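Local structure of glycosyl hydrolase family 2, TIM barrel domain protein (Parabacteroides merdae ATCC 43184, 6DXU) at residues E175-D180 with E388-R393. The protein is a glycoside hydrolase family 2 beta-glucuronidase of a human gut bacterium, which probably cleaves glucuronic acid from its beta-linked conjugates. Residues are numbered along the deposited sequence; the frame is centred on the assembly and turned at random.
Sequences EMIPSD and EIPWCR. With NA (sodium ion), chain O.
Ile177 lays its longer branch across the ring of Pro390 at about a right angle, CD1 standing 3.9 Å from Pro390 CG and also meeting the backbone where Pro390 passes into Trp391. With chi1 at 62° CG1 is wedged between the two backbone arms of its own residue, and CG2, trans to the carbonyl carbon, comes 4.2 Å from Trp391 CD1. At the root of both branches, Ile177 CB comes closer still, 3.3 Å from Pro390 O. The same carbonyl oxygen receives a CA-H...O contact from Pro178 CA at 3.2 Å, bent to 125° at the hydrogen. The rings of the two prolines meet obliquely, CB to CB, and a cis peptide bond precedes Pro178. Here a loop of the sugar-binding domain, after strand 162-169, packs against the loop that follows strand 384-388 of the TIM barrel and leads to helix 399-416; Trp391 centres an inverse gamma turn in it. An alanine in place of Ile177 would probably leave a gap over Pro390 and beside Trp391, whose indole packs on helix 442-459. Farther along, Ser179 brings CB to 3.3 Å from Arg393 O, with Cys392 O nearly as near, while its hydroxyl bonds to Asp436. Facing the sodium ion, Met176 O and Pro178 O bind it at 2.4 and 2.5 Å, and two waters and Asp173 O add to its shell. One of those waters donates to Asp180 OD2 and the other accepts from Asp180 N.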
loop_
_atom_site.group_PDB
_atom_site.type_symbol
_atom_site.label_atom_id
_atom_site.label_comp_id
_atom_site.label_asym_id
_atom_site.label_seq_id
_atom_site.Cartn_x
_atom_site.Cartn_y
_atom_site.Cartn_z
ATOM N N GLU D 175 10.351 -0.724 16.912
ATOM C CA GLU D 175 10.666 -1.645 15.823
ATOM C C GLU D 175 11.944 -1.268 15.098
ATOM O O GLU D 175 12.156 -1.708 13.963
ATOM C CB GLU D 175 9.506 -1.734 14.822
ATOM C CG GLU D 175 8.189 -2.298 15.400
ATOM C CD GLU D 175 8.317 -3.771 15.794
ATOM O OE1 GLU D 175 9.258 -4.463 15.314
ATOM O OE2 GLU D 175 7.500 -4.231 16.621
ATOM N N MET D 176 12.796 -0.466 15.734
ATOM C CA MET D 176 14.073 -0.050 15.179
ATOM C C MET D 176 15.141 -0.230 16.249
ATOM O O MET D 176 14.890 0.061 17.425
ATOM C CB MET D 176 14.007 1.425 14.725
ATOM C CG MET D 176 15.303 1.975 14.118
ATOM S SD MET D 176 15.209 3.777 13.870
ATOM C CE MET D 176 15.430 4.373 15.561
ATOM N N ILE D 177 16.309 -0.745 15.860
ATOM C CA ILE D 177 17.413 -0.825 16.818
ATOM C C ILE D 177 18.244 0.443 16.678
ATOM O O ILE D 177 18.309 1.009 15.574
ATOM C CB ILE D 177 18.275 -2.080 16.621
ATOM C CG1 ILE D 177 18.936 -2.101 15.239
ATOM C CG2 ILE D 177 17.421 -3.320 16.844
ATOM C CD1 ILE D 177 20.039 -3.213 15.087
ATOM N N PRO D 178 18.866 0.950 17.765
ATOM C CA PRO D 178 18.829 0.392 19.126
ATOM C C PRO D 178 17.548 0.721 19.897
ATOM O O PRO D 178 16.721 1.517 19.446
ATOM C CB PRO D 178 20.011 1.083 19.816
ATOM C CG PRO D 178 20.056 2.426 19.169
ATOM C CD PRO D 178 19.680 2.182 17.713
ATOM N N SER D 179 17.427 0.109 21.071
ATOM C CA SER D 179 16.294 0.311 21.964
ATOM C C SER D 179 16.488 1.556 22.819
ATOM O O SER D 179 17.599 1.838 23.287
ATOM C CB SER D 179 16.140 -0.908 22.876
ATOM O OG SER D 179 15.251 -0.634 23.945
ATOM N N ASP D 180 15.392 2.281 23.061
ATOM C CA ASP D 180 15.425 3.392 24.008
ATOM C C ASP D 180 15.647 2.936 25.441
ATOM O O ASP D 180 15.788 3.782 26.326
ATOM C CB ASP D 180 14.120 4.212 23.913
ATOM C CG ASP D 180 14.105 5.129 22.687
ATOM O OD1 ASP D 180 14.889 6.103 22.666
ATOM O OD2 ASP D 180 13.348 4.856 21.738
ATOM N N GLU D 388 30.265 -3.802 16.955
ATOM C CA GLU D 388 29.007 -4.543 17.035
ATOM C C GLU D 388 27.851 -3.756 16.433
ATOM O O GLU D 388 27.954 -2.551 16.196
ATOM C CB GLU D 388 28.662 -4.913 18.489
ATOM C CG GLU D 388 28.276 -3.751 19.398
ATOM C CD GLU D 388 28.248 -4.174 20.878
ATOM O OE1 GLU D 388 29.105 -4.991 21.279
ATOM O OE2 GLU D 388 27.340 -3.736 21.620
ATOM N N ILE D 389 26.751 -4.463 16.153
ATOM C CA ILE D 389 25.520 -3.808 15.705
ATOM C C ILE D 389 24.745 -3.347 16.929
ATOM O O ILE D 389 24.896 -3.937 18.014
ATOM C CB ILE D 389 24.638 -4.725 14.836
ATOM C CG1 ILE D 389 24.273 -6.008 15.586
ATOM C CG2 ILE D 389 25.319 -5.008 13.511
ATOM C CD1 ILE D 389 23.058 -6.759 14.960
ATOM N N PRO D 390 23.879 -2.322 16.801
ATOM C CA PRO D 390 23.153 -1.819 17.974
ATOM C C PRO D 390 21.920 -2.620 18.342
ATOM O O PRO D 390 20.900 -2.024 18.674
ATOM C CB PRO D 390 22.765 -0.391 17.557
ATOM C CG PRO D 390 22.667 -0.449 16.075
ATOM C CD PRO D 390 23.706 -1.451 15.624
ATOM N N TRP D 391 21.980 -3.950 18.296
ATOM C CA TRP D 391 20.912 -4.771 18.865
ATOM C C TRP D 391 21.175 -4.810 20.366
ATOM O O TRP D 391 21.851 -5.704 20.886
ATOM C CB TRP D 391 20.883 -6.162 18.241
ATOM C CG TRP D 391 19.715 -7.018 18.712
ATOM C CD1 TRP D 391 18.533 -6.579 19.257
ATOM C CD2 TRP D 391 19.642 -8.447 18.707
ATOM N NE1 TRP D 391 17.732 -7.641 19.565
ATOM C CE2 TRP D 391 18.382 -8.802 19.235
ATOM C CE3 TRP D 391 20.509 -9.462 18.282
ATOM C CZ2 TRP D 391 17.972 -10.130 19.369
ATOM C CZ3 TRP D 391 20.099 -10.784 18.413
ATOM C CH2 TRP D 391 18.840 -11.105 18.944
ATOM N N CYS D 392 20.634 -3.813 21.072
ATOM C CA CYS D 392 21.061 -3.460 22.425
ATOM C C CYS D 392 19.844 -3.297 23.332
ATOM O O CYS D 392 19.275 -2.207 23.402
ATOM C CB CYS D 392 21.899 -2.184 22.367
ATOM S SG CYS D 392 22.562 -1.606 23.954
ATOM N N ARG D 393 19.488 -4.373 24.045
ATOM C CA ARG D 393 18.362 -4.444 24.983
ATOM C C ARG D 393 17.001 -4.503 24.303
ATOM O O ARG D 393 16.855 -4.131 23.130
ATOM C CB ARG D 393 18.376 -3.264 25.964
ATOM C CG ARG D 393 19.660 -3.145 26.764
ATOM C CD ARG D 393 19.592 -1.974 27.744
ATOM N NE ARG D 393 20.805 -1.947 28.557
ATOM C CZ ARG D 393 21.090 -1.021 29.470
ATOM N NH1 ARG D 393 20.255 -0.015 29.695
ATOM N NH2 ARG D 393 22.218 -1.108 30.158
HETATM NA NA NA O . 14.263 1.720 19.094
HETATM O O HOH W 1 13.247 1.314 21.276
HETATM O O HOH W 2 14.103 4.080 19.229
#